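Local coordinates for putative branched-chain amino acid ABC transporter (Rhodospirillum rubrum ATCC 11170, PDB 3HUT), which probably binds branched-chain or related amino acids outside the inner membrane and hands them to an ABC transporter, at residues G21-E26 and S265-L270; L30-F35 and P45-Y50; P98-T103 and D307-T312; V286-A291 and G320-D325. All blocks are in the same frame, centred on the assembly; numbering follows the deposited sequence.

Interaction 1. Residues G21-E26 and S265-L270; sequences GRVFQE and SAYETL
Tyr267 is the first residue of 265-270 to meet 21-26, where helix 258-271 lies beside helix 18-37. The two backbones stay apart: the nearest CA pair, Glu26 and Tyr267, is 8.2 Å away, and the phenol spans the gap. With CG anti to the backbone N (chi1 -164°), the ring is carried across to the other helix, where Tyr267 OH and Glu26 OE1 lie 2.5 Å apart, at most a weak hydrogen bond. The carboxylate stands nearly upright to the ring, their planes 83° apart. Glu26 CB approaches the same hydroxyl at 3.5 Å, and Val23 CB flanks it at 3.9 Å, so the hydroxyl has the carboxylate and two aliphatic carbons close by. A phenylalanine here would probably deprive Glu26 OE1 of this close hydroxyl. Further along, Leu270, like Ala266, packs instead on Leu30 of helix 18-37. Phe263 and Tyr271 meet the Tyr267 ring from its own helix, and Ala279 of helix 277-296 touches both Tyr267 and Val23. Between these segments one long side chain bridges two helices; helix 258-271 packs on helix 18-37, which belongs to the layer flanking the parallel sheet of a periplasmic binding protein lobe.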
loop_
_atom_site.group_PDB
_atom_site.type_symbol
_atom_site.label_atom_id
_atom_site.label_comp_id
_atom_site.label_asym_id
_atom_site.label_seq_id
_atom_site.Cartn_x
_atom_site.Cartn_y
_atom_site.Cartn_z
ATOM N N GLY A 21 -10.790 4.093 -9.871
ATOM C CA GLY A 21 -11.942 4.688 -9.218
ATOM C C GLY A 21 -13.045 3.657 -9.124
ATOM O O GLY A 21 -13.798 3.612 -8.148
ATOM N N ARG A 22 -13.138 2.810 -10.144
ATOM C CA ARG A 22 -14.160 1.781 -10.154
ATOM C C ARG A 22 -13.977 0.754 -9.038
ATOM O O ARG A 22 -14.947 0.395 -8.369
ATOM C CB ARG A 22 -14.212 1.094 -11.528
ATOM C CG ARG A 22 -14.885 1.961 -12.599
ATOM C CD ARG A 22 -15.222 1.168 -13.863
ATOM N NE ARG A 22 -14.037 0.761 -14.615
ATOM C CZ ARG A 22 -13.404 1.526 -15.499
ATOM N NH1 ARG A 22 -13.837 2.757 -15.755
ATOM N NH2 ARG A 22 -12.346 1.053 -16.146
ATOM N N VAL A 23 -12.749 0.293 -8.809
ATOM C CA VAL A 23 -12.537 -0.695 -7.755
ATOM C C VAL A 23 -12.661 -0.046 -6.377
ATOM O O VAL A 23 -12.958 -0.719 -5.393
ATOM C CB VAL A 23 -11.167 -1.422 -7.898
ATOM C CG1 VAL A 23 -11.095 -2.101 -9.262
ATOM C CG2 VAL A 23 -10.010 -0.456 -7.712
ATOM N N PHE A 24 -12.439 1.264 -6.314
ATOM C CA PHE A 24 -12.575 2.002 -5.062
ATOM C C PHE A 24 -14.051 1.979 -4.683
ATOM O O PHE A 24 -14.413 1.759 -3.526
ATOM C CB PHE A 24 -12.142 3.463 -5.240
ATOM C CG PHE A 24 -10.667 3.704 -5.052
ATOM C CD1 PHE A 24 -9.776 2.648 -4.865
ATOM C CD2 PHE A 24 -10.168 5.006 -5.072
ATOM C CE1 PHE A 24 -8.407 2.885 -4.698
ATOM C CE2 PHE A 24 -8.807 5.253 -4.905
ATOM C CZ PHE A 24 -7.924 4.191 -4.719
ATOM N N GLN A 25 -14.900 2.218 -5.675
ATOM C CA GLN A 25 -16.337 2.245 -5.458
ATOM C C GLN A 25 -16.884 0.853 -5.146
ATOM O O GLN A 25 -17.803 0.712 -4.343
ATOM C CB GLN A 25 -17.033 2.846 -6.683
ATOM C CG GLN A 25 -18.514 3.119 -6.492
ATOM C CD GLN A 25 -19.033 4.178 -7.451
ATOM O OE1 GLN A 25 -18.789 4.113 -8.655
ATOM N NE2 GLN A 25 -19.755 5.160 -6.916
ATOM N N GLU A 26 -16.321 -0.174 -5.774
ATOM C CA GLU A 26 -16.772 -1.537 -5.515
ATOM C C GLU A 26 -16.457 -1.895 -4.062
ATOM O O GLU A 26 -17.296 -2.437 -3.345
ATOM C CB GLU A 26 -16.075 -2.521 -6.456
ATOM C CG GLU A 26 -16.429 -2.340 -7.927
ATOM C CD GLU A 26 -15.836 -3.426 -8.807
ATOM O OE1 GLU A 26 -14.652 -3.773 -8.615
ATOM O OE2 GLU A 26 -16.551 -3.929 -9.699
ATOM N N SER A 265 -13.482 -13.285 -0.502
ATOM C CA SER A 265 -14.653 -14.083 -0.870
ATOM C C SER A 265 -15.862 -13.210 -1.200
ATOM O O SER A 265 -16.502 -13.381 -2.244
ATOM C CB SER A 265 -15.010 -15.043 0.272
ATOM O OG SER A 265 -16.192 -15.774 -0.014
ATOM N N ALA A 266 -16.177 -12.276 -0.308
ATOM C CA ALA A 266 -17.308 -11.377 -0.510
ATOM C C ALA A 266 -17.162 -10.587 -1.803
ATOM O O ALA A 266 -18.128 -10.422 -2.554
ATOM C CB ALA A 266 -17.430 -10.412 0.663
ATOM N N TYR A 267 -15.949 -10.102 -2.048
ATOM C CA TYR A 267 -15.645 -9.303 -3.230
ATOM C C TYR A 267 -15.799 -10.072 -4.544
ATOM O O TYR A 267 -16.434 -9.591 -5.486
ATOM C CB TYR A 267 -14.217 -8.765 -3.133
ATOM C CG TYR A 267 -13.930 -7.639 -4.091
ATOM C CD1 TYR A 267 -14.033 -6.310 -3.679
ATOM C CD2 TYR A 267 -13.571 -7.895 -5.413
ATOM C CE1 TYR A 267 -13.783 -5.264 -4.560
ATOM C CE2 TYR A 267 -13.321 -6.855 -6.304
ATOM C CZ TYR A 267 -13.428 -5.543 -5.867
ATOM O OH TYR A 267 -13.167 -4.508 -6.732
ATOM N N GLU A 268 -15.201 -11.258 -4.606
ATOM C CA GLU A 268 -15.268 -12.080 -5.810
ATOM C C GLU A 268 -16.698 -12.514 -6.088
ATOM O O GLU A 268 -17.145 -12.522 -7.234
ATOM C CB GLU A 268 -14.365 -13.311 -5.667
ATOM C CG GLU A 268 -12.917 -12.962 -5.367
ATOM C CD GLU A 268 -11.997 -14.173 -5.389
ATOM O OE1 GLU A 268 -12.356 -15.210 -4.789
ATOM O OE2 GLU A 268 -10.910 -14.081 -5.999
ATOM N N THR A 269 -17.420 -12.855 -5.027
ATOM C CA THR A 269 -18.802 -13.289 -5.155
ATOM C C THR A 269 -19.688 -12.181 -5.715
ATOM O O THR A 269 -20.490 -12.401 -6.626
ATOM C CB THR A 269 -19.368 -13.723 -3.790
ATOM O OG1 THR A 269 -18.715 -14.926 -3.369
ATOM C CG2 THR A 269 -20.872 -13.965 -3.876
ATOM N N LEU A 270 -19.532 -10.985 -5.167
ATOM C CA LEU A 270 -20.335 -9.849 -5.586
ATOM C C LEU A 270 -19.914 -9.200 -6.898
ATOM O O LEU A 270 -20.766 -8.796 -7.687
ATOM C CB LEU A 270 -20.336 -8.793 -4.479
ATOM C CG LEU A 270 -21.093 -7.493 -4.747
ATOM C CD1 LEU A 270 -22.545 -7.797 -5.080
ATOM C CD2 LEU A 270 -20.998 -6.596 -3.519
#

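Interaction 2. Residues L30-F35 and P45-Y50; sequences LQLDRF and PVDILY
Leu32 and Phe35 pack on Val46 and Ile48 in an apolar helix-on-strand contact inside a beta-alpha-beta unit, where helix 18-37 connects strand 5-11 to the parallel neighbour 46-52 at the edge of the five-stranded sheet. The geometry agrees with this assignment: the axes of 30-35 and 46-50 approach to 9.1 Å, and their directions are 158° apart, as expected when a helix runs back against its sheet. Leu32 has the largest share of the buried surface. Its CG stands anti to the backbone N (chi1 -174°), which drives both methyls down onto the strand. CD1 rests 3.4 Å from Val46 O and 4.1 Å from Val46 CB, while CD2 meets Ile48 CG1 at 4.0 Å; the Leu32 and Ile48 side chains run alongside one another, pointing opposite ways. Next to them Val46 CG2 comes up to the edge of the Phe35 ring, near its plane, 3.7 Å from CE2. An alanine in place of Leu32 would probably open a gap over the Val46 carbonyl and take from Ile48 the methyl it meets from 30-35. Leu290 of helix 277-296 touches both Phe35 and Val46, and Asn36 OD1 accepts a hydrogen bond from Val46 N. No hydrogen bond passes between 30-35 and 45-50, and Ile48 N, buried here, has no partner anywhere in the model. Cohesion therefore rests on the fit of branched and aromatic carbons, while the backbone hydrogen bonds of Asp47 and Leu49 go to strand 5-11, not to the helix.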
loop_
_atom_site.group_PDB
_atom_site.type_symbol
_atom_site.label_atom_id
_atom_site.label_comp_id
_atom_site.label_asym_id
_atom_site.label_seq_id
_atom_site.Cartn_x
_atom_site.Cartn_y
_atom_site.Cartn_z
ATOM N N LEU A 30 -19.119 -2.339 -0.495
ATOM C CA LEU A 30 -19.118 -3.515 0.371
ATOM C C LEU A 30 -18.951 -3.125 1.842
ATOM O O LEU A 30 -19.704 -3.572 2.705
ATOM C CB LEU A 30 -17.989 -4.459 -0.042
ATOM C CG LEU A 30 -18.039 -5.901 0.463
ATOM C CD1 LEU A 30 -19.307 -6.575 -0.033
ATOM C CD2 LEU A 30 -16.821 -6.657 -0.049
ATOM N N GLN A 31 -17.955 -2.290 2.118
ATOM C CA GLN A 31 -17.672 -1.836 3.478
ATOM C C GLN A 31 -18.831 -1.021 4.065
ATOM O O GLN A 31 -19.285 -1.274 5.188
ATOM C CB GLN A 31 -16.397 -0.991 3.472
ATOM C CG GLN A 31 -15.809 -0.669 4.842
ATOM C CD GLN A 31 -15.224 -1.889 5.541
ATOM O OE1 GLN A 31 -15.936 -2.636 6.220
ATOM N NE2 GLN A 31 -13.918 -2.100 5.370
ATOM N N LEU A 32 -19.302 -0.036 3.307
ATOM C CA LEU A 32 -20.391 0.817 3.764
ATOM C C LEU A 32 -21.641 -0.000 4.070
ATOM O O LEU A 32 -22.259 0.162 5.123
ATOM C CB LEU A 32 -20.718 1.878 2.709
ATOM C CG LEU A 32 -21.745 2.928 3.134
ATOM C CD1 LEU A 32 -21.173 3.763 4.275
ATOM C CD2 LEU A 32 -22.096 3.810 1.954
ATOM N N ASP A 33 -22.015 -0.883 3.152
ATOM C CA ASP A 33 -23.199 -1.696 3.369
ATOM C C ASP A 33 -23.069 -2.511 4.650
ATOM O O ASP A 33 -24.018 -2.592 5.431
ATOM C CB ASP A 33 -23.454 -2.610 2.164
ATOM C CG ASP A 33 -24.009 -1.855 0.969
ATOM O OD1 ASP A 33 -24.342 -0.656 1.112
ATOM O OD2 ASP A 33 -24.117 -2.461 -0.115
ATOM N N ARG A 34 -21.893 -3.093 4.886
ATOM C CA ARG A 34 -21.691 -3.886 6.100
ATOM C C ARG A 34 -21.814 -3.011 7.335
ATOM O O ARG A 34 -22.478 -3.378 8.305
ATOM C CB ARG A 34 -20.314 -4.553 6.107
ATOM C CG ARG A 34 -20.080 -5.516 4.968
ATOM C CD ARG A 34 -18.883 -6.412 5.242
ATOM N NE ARG A 34 -18.335 -6.969 4.009
ATOM C CZ ARG A 34 -17.357 -7.870 3.960
ATOM N NH1 ARG A 34 -16.817 -8.334 5.080
ATOM N NH2 ARG A 34 -16.901 -8.288 2.787
ATOM N N PHE A 35 -21.163 -1.853 7.294
ATOM C CA PHE A 35 -21.184 -0.912 8.407
ATOM C C PHE A 35 -22.619 -0.522 8.764
ATOM O O PHE A 35 -23.031 -0.629 9.920
ATOM C CB PHE A 35 -20.380 0.342 8.043
ATOM C CG PHE A 35 -20.218 1.315 9.179
ATOM C CD1 PHE A 35 -19.302 1.070 10.198
ATOM C CD2 PHE A 35 -20.983 2.476 9.230
ATOM C CE1 PHE A 35 -19.147 1.973 11.253
ATOM C CE2 PHE A 35 -20.839 3.380 10.275
ATOM C CZ PHE A 35 -19.919 3.129 11.290
ATOM N N PRO A 45 -27.344 5.914 10.019
ATOM C CA PRO A 45 -26.624 5.446 8.830
ATOM C C PRO A 45 -25.639 6.460 8.264
ATOM O O PRO A 45 -25.693 7.655 8.576
ATOM C CB PRO A 45 -27.751 5.133 7.850
ATOM C CG PRO A 45 -28.784 6.154 8.211
ATOM C CD PRO A 45 -28.774 6.107 9.720
ATOM N N VAL A 46 -24.729 5.967 7.434
ATOM C CA VAL A 46 -23.735 6.813 6.798
ATOM C C VAL A 46 -23.872 6.622 5.298
ATOM O O VAL A 46 -24.085 5.506 4.828
ATOM C CB VAL A 46 -22.293 6.417 7.196
ATOM C CG1 VAL A 46 -21.300 7.363 6.532
ATOM C CG2 VAL A 46 -22.130 6.454 8.707
ATOM N N ASP A 47 -23.766 7.710 4.549
ATOM C CA ASP A 47 -23.852 7.613 3.100
ATOM C C ASP A 47 -22.637 8.300 2.510
ATOM O O ASP A 47 -22.062 9.194 3.127
ATOM C CB ASP A 47 -25.133 8.263 2.583
ATOM C CG ASP A 47 -25.403 7.934 1.125
ATOM O OD1 ASP A 47 -25.164 6.770 0.725
ATOM O OD2 ASP A 47 -25.860 8.830 0.384
ATOM N N ILE A 48 -22.238 7.868 1.321
ATOM C CA ILE A 48 -21.084 8.450 0.660
ATOM C C ILE A 48 -21.480 9.210 -0.605
ATOM O O ILE A 48 -22.240 8.714 -1.443
ATOM C CB ILE A 48 -20.041 7.366 0.289
ATOM C CG1 ILE A 48 -19.415 6.791 1.564
ATOM C CG2 ILE A 48 -18.976 7.955 -0.621
ATOM C CD1 ILE A 48 -18.458 5.639 1.318
ATOM N N LEU A 49 -20.966 10.424 -0.719
ATOM C CA LEU A 49 -21.213 11.262 -1.877
ATOM C C LEU A 49 -19.945 11.192 -2.724
ATOM O O LEU A 49 -18.892 11.701 -2.334
ATOM C CB LEU A 49 -21.483 12.703 -1.434
ATOM C CG LEU A 49 -21.958 13.707 -2.487
ATOM C CD1 LEU A 49 -22.454 14.979 -1.790
ATOM C CD2 LEU A 49 -20.833 14.021 -3.454
ATOM N N TYR A 50 -20.049 10.540 -3.874
ATOM C CA TYR A 50 -18.920 10.394 -4.784
ATOM C C TYR A 50 -18.814 11.566 -5.749
ATOM O O TYR A 50 -19.815 12.190 -6.097
ATOM C CB TYR A 50 -19.077 9.113 -5.602
ATOM C CG TYR A 50 -19.032 7.851 -4.784
ATOM C CD1 TYR A 50 -17.816 7.266 -4.440
ATOM C CD2 TYR A 50 -20.207 7.243 -4.348
ATOM C CE1 TYR A 50 -17.770 6.100 -3.683
ATOM C CE2 TYR A 50 -20.174 6.075 -3.587
ATOM C CZ TYR A 50 -18.948 5.509 -3.261
ATOM O OH TYR A 50 -18.904 4.341 -2.530
#

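Interaction 3. Residues P98-T103 and D307-T312; sequences PQLSPT and DALAAT
Leu309 of helix 302-310 reaches segment 98-103 with both its methyls, and the two meet their partners with unequal closeness. The tight side is CD1, which sits 3.7 Å from CB of Pro98, just ahead of strand 99-101. The looser side is CD2, whose partner, Leu100 CD2, is 4.2 Å away, the two leucines crossing at a slant. Leu309 chi1, -91°, lies off the staggered value, and this turn of the side chain lets its fork straddle Pro98 and Leu100. Backbones remain well separated, with Pro98 and Leu309 CA atoms 8.1 Å apart. The outer side of 307-312, where Asp307 and Ala311 lie, is exposed to solvent. The buried end is closed by Phe117 of strand 116-118, which touches both Leu100 and Leu309, and by selenomethionine Met289 against Leu100. Near the end of the segment Leu309 O accepts from Thr312 N at 3.1 Å and from Thr312 OG1 at 2.7 Å, the hydroxyl tilted 18° from the carbonyl plane. Across the segments there is no hydrogen bond: the two meet through aliphatic carbon alone, while both bonds to Leu309 O lie within 307-312.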
loop_
_atom_site.group_PDB
_atom_site.type_symbol
_atom_site.label_atom_id
_atom_site.label_comp_id
_atom_site.label_asym_id
_atom_site.label_seq_id
_atom_site.Cartn_x
_atom_site.Cartn_y
_atom_site.Cartn_z
ATOM N N PRO A 98 -11.006 16.619 7.385
ATOM C CA PRO A 98 -10.127 15.449 7.454
ATOM C C PRO A 98 -10.186 14.680 6.131
ATOM O O PRO A 98 -11.269 14.441 5.593
ATOM C CB PRO A 98 -10.701 14.659 8.629
ATOM C CG PRO A 98 -12.160 14.968 8.556
ATOM C CD PRO A 98 -12.176 16.455 8.266
ATOM N N GLN A 99 -9.024 14.301 5.608
ATOM C CA GLN A 99 -8.946 13.584 4.332
ATOM C C GLN A 99 -8.211 12.253 4.472
ATOM O O GLN A 99 -7.130 12.193 5.050
ATOM C CB GLN A 99 -8.230 14.462 3.287
ATOM C CG GLN A 99 -7.793 13.721 2.010
ATOM C CD GLN A 99 -6.949 14.575 1.064
ATOM O OE1 GLN A 99 -6.275 15.513 1.480
ATOM N NE2 GLN A 99 -6.965 14.226 -0.214
ATOM N N LEU A 100 -8.803 11.185 3.950
ATOM C CA LEU A 100 -8.158 9.883 4.008
ATOM C C LEU A 100 -8.012 9.321 2.599
ATOM O O LEU A 100 -8.995 8.909 1.984
ATOM C CB LEU A 100 -8.958 8.901 4.879
ATOM C CG LEU A 100 -8.450 7.444 4.890
ATOM C CD1 LEU A 100 -6.988 7.415 5.245
ATOM C CD2 LEU A 100 -9.259 6.612 5.876
ATOM N N SER A 101 -6.786 9.336 2.081
ATOM C CA SER A 101 -6.533 8.798 0.751
ATOM C C SER A 101 -6.176 7.323 0.873
ATOM O O SER A 101 -5.298 6.943 1.650
ATOM C CB SER A 101 -5.376 9.524 0.073
ATOM O OG SER A 101 -5.037 8.853 -1.131
ATOM N N PRO A 102 -6.844 6.469 0.097
ATOM C CA PRO A 102 -6.490 5.059 0.228
ATOM C C PRO A 102 -5.140 4.696 -0.379
ATOM O O PRO A 102 -4.483 3.759 0.072
ATOM C CB PRO A 102 -7.658 4.345 -0.457
ATOM C CG PRO A 102 -8.124 5.339 -1.476
ATOM C CD PRO A 102 -8.038 6.654 -0.750
ATOM N N THR A 103 -4.698 5.468 -1.365
ATOM C CA THR A 103 -3.456 5.143 -2.056
ATOM C C THR A 103 -2.385 6.228 -2.253
ATOM O O THR A 103 -1.344 5.952 -2.838
ATOM C CB THR A 103 -3.795 4.551 -3.425
ATOM O OG1 THR A 103 -4.671 5.446 -4.118
ATOM C CG2 THR A 103 -4.498 3.213 -3.265
ATOM N N ASP A 307 -9.479 14.021 14.858
ATOM C CA ASP A 307 -8.842 13.434 16.037
ATOM C C ASP A 307 -9.033 11.922 16.062
ATOM O O ASP A 307 -8.085 11.177 16.316
ATOM C CB ASP A 307 -9.412 14.023 17.337
ATOM C CG ASP A 307 -8.912 15.427 17.614
ATOM O OD1 ASP A 307 -7.729 15.713 17.320
ATOM O OD2 ASP A 307 -9.697 16.241 18.144
ATOM N N ALA A 308 -10.258 11.469 15.802
ATOM C CA ALA A 308 -10.556 10.037 15.805
ATOM C C ALA A 308 -9.760 9.292 14.736
ATOM O O ALA A 308 -9.270 8.184 14.977
ATOM C CB ALA A 308 -12.051 9.806 15.599
ATOM N N LEU A 309 -9.640 9.890 13.553
ATOM C CA LEU A 309 -8.879 9.269 12.467
ATOM C C LEU A 309 -7.433 9.102 12.909
ATOM O O LEU A 309 -6.834 8.045 12.726
ATOM C CB LEU A 309 -8.917 10.142 11.211
ATOM C CG LEU A 309 -10.038 9.896 10.204
ATOM C CD1 LEU A 309 -10.039 11.015 9.173
ATOM C CD2 LEU A 309 -9.834 8.536 9.527
ATOM N N ALA A 310 -6.886 10.163 13.494
ATOM C CA ALA A 310 -5.511 10.161 13.981
ATOM C C ALA A 310 -5.300 9.114 15.074
ATOM O O ALA A 310 -4.173 8.671 15.301
ATOM C CB ALA A 310 -5.151 11.540 14.510
ATOM N N ALA A 311 -6.386 8.722 15.743
ATOM C CA ALA A 311 -6.317 7.727 16.820
ATOM C C ALA A 311 -6.163 6.286 16.317
ATOM O O ALA A 311 -5.904 5.371 17.103
ATOM C CB ALA A 311 -7.551 7.840 17.704
ATOM N N THR A 312 -6.333 6.084 15.015
ATOM C CA THR A 312 -6.199 4.753 14.417
ATOM C C THR A 312 -4.865 4.170 14.868
ATOM O O THR A 312 -3.804 4.708 14.559
ATOM C CB THR A 312 -6.230 4.829 12.877
ATOM O OG1 THR A 312 -7.438 5.474 12.460
ATOM C CG2 THR A 312 -6.178 3.430 12.274
#

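Interaction 4. Residues V286-A291 and G320-D325; sequences VGIMLA and GITRFD
Ile288, Phe324 and Thr322 account for the whole of this contact, in which helix 277-296, packed on the parallel sheet of one lobe of the periplasmic binding protein fold, meets the short strand 322-324. Ile288 gives up the most surface. Its CG2 stands anti to the backbone N and its CG1 beside it (chi1 -71°), so two branches face the strand together. CG2 lies 4.0 Å from Phe324 CE2, and CD1 comes within 4.1 Å of Phe324 CZ; the two side chains point at each other across the gap, and the far end of the ring meets the fork of the isoleucine. Thr322, two residues earlier on the same strand face, offers its methyl more loosely, CG2 being 4.4 Å from Ile288 CD1. The spacing of two residues is what places both side chains on the helix side, while Arg323 between them points elsewhere and pairs through NE with Asp313. The backbones are far apart, the nearest CA atoms, those of Ile288 and Thr322, lying 9.1 Å from each other. Thr312 touches both Ile288 and Phe324, joining the cluster from the loop, and strand 331-341 pairs antiparallel with 322-324, with Thr331 against both Thr322 and Phe324. All three principal residues are buried, and the contact between them is apolar. The one polar end of the trio is turned back on its own chain: Thr322 OG1 donates to Gly320 O at 3.0 Å, from 45° above the carbonyl plane.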
loop_
_atom_site.group_PDB
_atom_site.type_symbol
_atom_site.label_atom_id
_atom_site.label_comp_id
_atom_site.label_asym_id
_atom_site.label_seq_id
_atom_site.Cartn_x
_atom_site.Cartn_y
_atom_site.Cartn_z
ATOM N N VAL A 286 -12.101 3.053 3.629
ATOM C CA VAL A 286 -13.484 3.288 4.019
ATOM C C VAL A 286 -13.734 2.765 5.438
ATOM O O VAL A 286 -14.351 3.444 6.263
ATOM C CB VAL A 286 -14.463 2.609 3.033
ATOM C CG1 VAL A 286 -15.885 2.715 3.552
ATOM C CG2 VAL A 286 -14.355 3.268 1.656
ATOM N N GLY A 287 -13.250 1.558 5.719
ATOM C CA GLY A 287 -13.430 0.987 7.042
ATOM C C GLY A 287 -12.761 1.803 8.135
ATOM O O GLY A 287 -13.312 1.968 9.224
ATOM N N ILE A 288 -11.563 2.303 7.860
ATOM C CA ILE A 288 -10.844 3.115 8.835
ATOM C C ILE A 288 -11.644 4.382 9.124
ATOM O O ILE A 288 -11.792 4.789 10.281
ATOM C CB ILE A 288 -9.433 3.499 8.310
ATOM C CG1 ILE A 288 -8.539 2.252 8.292
ATOM C CG2 ILE A 288 -8.815 4.596 9.194
ATOM C CD1 ILE A 288 -7.164 2.460 7.675
HETATM N N MSE A 289 -12.161 4.996 8.064
HETATM C CA MSE A 289 -12.954 6.215 8.190
HETATM C C MSE A 289 -14.229 5.969 8.998
HETATM O O MSE A 289 -14.530 6.705 9.939
HETATM C CB MSE A 289 -13.318 6.742 6.798
HETATM C CG MSE A 289 -14.150 8.018 6.794
HETATM SE SE MSE A 289 -13.201 9.562 7.485
HETATM C CE MSE A 289 -12.253 10.074 5.874
ATOM N N LEU A 290 -14.971 4.927 8.635
ATOM C CA LEU A 290 -16.212 4.602 9.323
ATOM C C LEU A 290 -16.001 4.288 10.800
ATOM O O LEU A 290 -16.784 4.706 11.648
ATOM C CB LEU A 290 -16.908 3.429 8.622
ATOM C CG LEU A 290 -17.449 3.745 7.221
ATOM C CD1 LEU A 290 -17.967 2.475 6.550
ATOM C CD2 LEU A 290 -18.559 4.784 7.336
ATOM N N ALA A 291 -14.944 3.553 11.118
ATOM C CA ALA A 291 -14.670 3.229 12.512
ATOM C C ALA A 291 -14.427 4.531 13.278
ATOM O O ALA A 291 -14.889 4.692 14.404
ATOM C CB ALA A 291 -13.451 2.316 12.618
ATOM N N GLY A 320 -3.625 -5.653 6.462
ATOM C CA GLY A 320 -2.813 -5.843 7.653
ATOM C C GLY A 320 -3.161 -4.927 8.810
ATOM O O GLY A 320 -3.901 -3.961 8.645
ATOM N N ILE A 321 -2.628 -5.232 9.988
ATOM C CA ILE A 321 -2.883 -4.401 11.159
ATOM C C ILE A 321 -2.269 -3.039 10.860
ATOM O O ILE A 321 -1.067 -2.938 10.620
ATOM C CB ILE A 321 -2.247 -5.017 12.421
ATOM C CG1 ILE A 321 -2.921 -6.361 12.713
ATOM C CG2 ILE A 321 -2.380 -4.052 13.597
ATOM C CD1 ILE A 321 -2.457 -7.047 13.989
ATOM N N THR A 322 -3.106 -2.000 10.886
ATOM C CA THR A 322 -2.698 -0.638 10.549
ATOM C C THR A 322 -2.724 0.379 11.692
ATOM O O THR A 322 -3.669 0.421 12.480
ATOM C CB THR A 322 -3.587 -0.113 9.404
ATOM O OG1 THR A 322 -3.462 -0.989 8.275
ATOM C CG2 THR A 322 -3.187 1.300 9.006
ATOM N N ARG A 323 -1.679 1.207 11.739
ATOM C CA ARG A 323 -1.496 2.241 12.759
ATOM C C ARG A 323 -1.102 3.582 12.133
ATOM O O ARG A 323 -0.347 3.619 11.162
ATOM C CB ARG A 323 -0.383 1.809 13.729
ATOM C CG ARG A 323 -0.010 2.838 14.817
ATOM C CD ARG A 323 1.133 2.318 15.703
ATOM N NE ARG A 323 1.361 3.152 16.885
ATOM C CZ ARG A 323 2.382 3.989 17.032
ATOM N NH1 ARG A 323 3.290 4.114 16.075
ATOM N NH2 ARG A 323 2.499 4.708 18.140
ATOM N N PHE A 324 -1.630 4.678 12.677
ATOM C CA PHE A 324 -1.271 6.016 12.205
ATOM C C PHE A 324 -0.432 6.618 13.339
ATOM O O PHE A 324 -0.898 6.715 14.482
ATOM C CB PHE A 324 -2.513 6.897 11.962
ATOM C CG PHE A 324 -3.362 6.471 10.779
ATOM C CD1 PHE A 324 -2.864 5.609 9.805
ATOM C CD2 PHE A 324 -4.650 6.981 10.622
ATOM C CE1 PHE A 324 -3.637 5.263 8.691
ATOM C CE2 PHE A 324 -5.431 6.643 9.511
ATOM C CZ PHE A 324 -4.923 5.783 8.545
ATOM N N ASP A 325 0.799 7.011 13.029
ATOM C CA ASP A 325 1.702 7.577 14.032
ATOM C C ASP A 325 1.053 8.735 14.793
ATOM O O ASP A 325 0.531 9.671 14.185
ATOM C CB ASP A 325 2.984 8.073 13.366
ATOM C CG ASP A 325 4.078 8.361 14.366
ATOM O OD1 ASP A 325 4.822 7.420 14.720
ATOM O OD2 ASP A 325 4.179 9.520 14.812
#

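Interactions 2, 3 and 4 are buried and apolar, whereas interaction 1 is partly buried and the only one with a hydrogen bond across its segments, a weak and unsettled one. Helix 18-37 serves interactions 1 and 2, with Arg34 of one touching Ala266 of the other. Interactions 2 and 3 reach the same parallel sheet without touching, at its edge strand 46-52 and at inner strand 99-101. Helix 277-296, which carries interaction 4, also packs against interactions 2 and 3. Interactions 3 and 4 lie closest, their centres 7 Å apart, joined by a probable hydrogen bond from Phe324 N to Thr312 O.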